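Local structure of mandelate racemase/muconate lactonizing enzyme family protein (Sorangium cellulosum, 3S5S) at residues A[49-58]-A[298-306]. The protein belongs to the mandelate racemase/muconate lactonizing enzyme family of the enolase superfamily, pairing an N-terminal capping domain with a C-terminal barrel domain. Numbering follows the deposited sequence. Where two conformers were deposited one is given.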
loop_
_atom_site.group_PDB
_atom_site.type_symbol
_atom_site.label_atom_id
_atom_site.label_comp_id
_atom_site.label_asym_id
_atom_site.label_seq_id
_atom_site.Cartn_x
_atom_site.Cartn_y
_atom_site.Cartn_z
ATOM N N PHE A 49 14.043 0.620 -16.734
ATOM C CA PHE A 49 13.279 1.129 -17.870
ATOM C C PHE A 49 11.849 1.463 -17.516
ATOM O O PHE A 49 11.191 0.698 -16.849
ATOM C CB PHE A 49 13.312 0.089 -18.977
ATOM C CG PHE A 49 14.686 -0.193 -19.468
ATOM C CD1 PHE A 49 15.357 0.736 -20.290
ATOM C CD2 PHE A 49 15.317 -1.385 -19.136
ATOM C CE1 PHE A 49 16.666 0.500 -20.749
ATOM C CE2 PHE A 49 16.623 -1.637 -19.575
ATOM C CZ PHE A 49 17.301 -0.693 -20.391
ATOM N N GLY A 50 11.377 2.627 -17.950
ATOM C CA GLY A 50 9.995 2.960 -17.779
ATOM C C GLY A 50 9.419 3.598 -19.018
ATOM O O GLY A 50 10.158 4.018 -19.902
ATOM N N GLU A 51 8.089 3.679 -19.061
ATOM C CA GLU A 51 7.328 4.154 -20.206
ATOM C C GLU A 51 6.315 5.235 -19.777
ATOM O O GLU A 51 5.518 5.038 -18.870
ATOM C CB GLU A 51 6.596 2.967 -20.866
ATOM C CG GLU A 51 5.515 3.388 -21.870
ATOM C CD GLU A 51 4.979 2.246 -22.703
ATOM O OE1 GLU A 51 5.291 1.068 -22.388
ATOM O OE2 GLU A 51 4.224 2.541 -23.669
ATOM N N ALA A 52 6.369 6.390 -20.422
ATOM C CA ALA A 52 5.306 7.386 -20.307
ATOM C C ALA A 52 4.382 7.232 -21.510
ATOM O O ALA A 52 4.815 7.260 -22.664
ATOM C CB ALA A 52 5.891 8.802 -20.224
ATOM N N ALA A 53 3.104 7.061 -21.237
ATOM C CA ALA A 53 2.118 6.874 -22.296
ATOM C C ALA A 53 0.991 7.886 -22.060
ATOM O O ALA A 53 -0.153 7.500 -21.781
ATOM C CB ALA A 53 1.575 5.460 -22.269
ATOM N N PRO A 54 1.305 9.176 -22.138
ATOM C CA PRO A 54 0.248 10.134 -21.889
ATOM C C PRO A 54 -0.778 10.036 -22.994
ATOM O O PRO A 54 -0.447 9.710 -24.137
ATOM C CB PRO A 54 0.972 11.485 -21.976
ATOM C CG PRO A 54 2.156 11.245 -22.929
ATOM C CD PRO A 54 2.583 9.823 -22.519
ATOM N N LEU A 55 -2.026 10.306 -22.659
ATOM C CA LEU A 55 -3.093 10.159 -23.613
ATOM C C LEU A 55 -3.907 11.427 -23.509
ATOM O O LEU A 55 -4.679 11.612 -22.559
ATOM C CB LEU A 55 -3.918 8.899 -23.329
ATOM C CG LEU A 55 -5.029 8.555 -24.353
ATOM C CD1 LEU A 55 -4.485 8.280 -25.751
ATOM C CD2 LEU A 55 -5.839 7.377 -23.886
ATOM N N PRO A 56 -3.676 12.343 -24.459
ATOM C CA PRO A 56 -4.259 13.666 -24.416
ATOM C C PRO A 56 -5.776 13.525 -24.331
ATOM O O PRO A 56 -6.432 14.223 -23.551
ATOM C CB PRO A 56 -3.836 14.282 -25.763
ATOM C CG PRO A 56 -2.637 13.561 -26.168
ATOM C CD PRO A 56 -2.720 12.188 -25.571
ATOM N N ALA A 57 -6.314 12.607 -25.116
ATOM C CA ALA A 57 -7.756 12.467 -25.222
ATOM C C ALA A 57 -8.348 11.938 -23.920
ATOM O O ALA A 57 -9.528 12.142 -23.685
ATOM C CB ALA A 57 -8.125 11.565 -26.394
ATOM N N PHE A 58 -7.525 11.307 -23.069
ATOM C CA PHE A 58 -7.990 10.824 -21.763
ATOM C C PHE A 58 -7.988 11.866 -20.636
ATOM O O PHE A 58 -8.974 11.965 -19.915
ATOM C CB PHE A 58 -7.216 9.582 -21.320
ATOM C CG PHE A 58 -7.718 8.975 -20.036
ATOM C CD1 PHE A 58 -8.683 7.964 -20.054
ATOM C CD2 PHE A 58 -7.228 9.404 -18.807
ATOM C CE1 PHE A 58 -9.154 7.411 -18.865
ATOM C CE2 PHE A 58 -7.688 8.858 -17.613
ATOM C CZ PHE A 58 -8.651 7.867 -17.640
ATOM N N GLY A 298 -5.267 0.625 -18.498
ATOM C CA GLY A 298 -4.105 1.367 -18.942
ATOM C C GLY A 298 -4.427 2.420 -19.961
ATOM O O GLY A 298 -5.543 2.543 -20.402
ATOM N N MET A 299 -3.408 3.205 -20.307
ATOM C CA MET A 299 -3.479 4.172 -21.405
ATOM C C MET A 299 -3.205 3.411 -22.727
ATOM O O MET A 299 -3.607 2.266 -22.844
ATOM C CB MET A 299 -2.476 5.293 -21.120
ATOM C CG MET A 299 -3.064 6.626 -20.623
ATOM S SD MET A 299 -4.461 6.648 -19.490
ATOM C CE MET A 299 -5.776 6.215 -20.594
ATOM N N VAL A 300 -2.538 4.006 -23.714
ATOM C CA VAL A 300 -2.172 3.261 -24.966
ATOM C C VAL A 300 -0.698 2.898 -24.863
ATOM O O VAL A 300 0.150 3.675 -25.238
ATOM C CB VAL A 300 -2.450 4.070 -26.231
ATOM C CG1 VAL A 300 -1.979 3.326 -27.476
ATOM C CG2 VAL A 300 -3.932 4.416 -26.333
ATOM N N GLU A 301 -0.421 1.721 -24.317
ATOM C CA GLU A 301 0.887 1.351 -23.767
ATOM C C GLU A 301 1.547 0.202 -24.546
ATOM O O GLU A 301 0.862 -0.709 -25.012
ATOM C CB GLU A 301 0.713 0.961 -22.274
ATOM C CG GLU A 301 0.113 2.104 -21.410
ATOM C CD GLU A 301 -0.301 1.703 -19.989
ATOM O OE1 GLU A 301 -0.189 0.521 -19.596
ATOM O OE2 GLU A 301 -0.800 2.579 -19.260
ATOM N N SER A 302 2.873 0.218 -24.667
ATOM C CA SER A 302 3.587 -0.942 -25.204
ATOM C C SER A 302 3.612 -2.061 -24.159
ATOM O O SER A 302 2.993 -1.967 -23.073
ATOM C CB SER A 302 5.025 -0.559 -25.546
ATOM O OG SER A 302 5.870 -0.462 -24.376
ATOM N N VAL A 303 4.354 -3.104 -24.507
ATOM C CA VAL A 303 4.705 -4.251 -23.675
ATOM C C VAL A 303 5.322 -3.845 -22.322
ATOM O O VAL A 303 5.116 -4.485 -21.284
ATOM C CB VAL A 303 5.666 -5.162 -24.546
ATOM C CG1 VAL A 303 6.894 -5.689 -23.809
ATOM C CG2 VAL A 303 4.885 -6.248 -25.281
ATOM N N LEU A 304 6.079 -2.767 -22.340
ATOM C CA LEU A 304 6.741 -2.292 -21.141
ATOM C C LEU A 304 5.780 -1.869 -20.016
ATOM O O LEU A 304 5.767 -2.486 -18.940
ATOM C CB LEU A 304 7.739 -1.177 -21.499
ATOM C CG LEU A 304 8.436 -0.426 -20.362
ATOM C CD1 LEU A 304 8.774 -1.306 -19.276
ATOM C CD2 LEU A 304 9.716 0.320 -20.810
ATOM N N ALA A 305 5.016 -0.814 -20.225
ATOM C CA ALA A 305 4.095 -0.364 -19.182
ATOM C C ALA A 305 3.014 -1.439 -18.912
ATOM O O ALA A 305 2.606 -1.642 -17.751
ATOM C CB ALA A 305 3.454 0.991 -19.556
ATOM N N MET A 306 2.587 -2.152 -19.969
ATOM C CA MET A 306 1.617 -3.231 -19.788
ATOM C C MET A 306 2.139 -4.354 -18.859
ATOM O O MET A 306 1.443 -4.756 -17.897
ATOM C CB MET A 306 1.131 -3.764 -21.097
ATOM C CG MET A 306 0.125 -2.865 -21.799
ATOM S SD MET A 306 -1.581 -3.384 -21.502
ATOM C CE MET A 306 -2.492 -1.828 -21.389
HETATM O O HOH W 1 -1.557 6.619 -23.686
#
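The carboxylate of E51 takes three hydrogen bonds from the start of helix 303-316: two from the N-cap residue S302 and one from A305 N in the first turn. E51 OE2 accepts S302 N through its syn lone pair at 2.9 Å, almost straight (173°). E51 OE1 is gripped from opposite faces of its plane, by the S302 hydroxyl OG at 2.6 Å and by A305 N. The same hydroxyl oxygen accepts from L304 N, the capping bond. The E51 chain is extended, with CG anti to the backbone N (chi1 166°), which carries the carboxylate from strand 47-52 to the helix start; N35 also bonds E51 OE2. Beside it L304 packs over the backbone of G50, while the methyl of A53 meets E301 CG. Farther along, in the conformer modelled here, M299 bends at chi2 and chi3, laying CE 3.5 Å from L55 CD2 and over one face of the F58 ring, 3.7 Å from its centroid, a CH-pi contact with SD above the same face as a Met-aromatic pair. The contact exemplifies a buried acid received by a helix N-terminus across a domain interface: capping domain and barrel meet where amide N-H groups and the helix dipole would probably stabilise a carboxylate charge, with apolar packing at both ends.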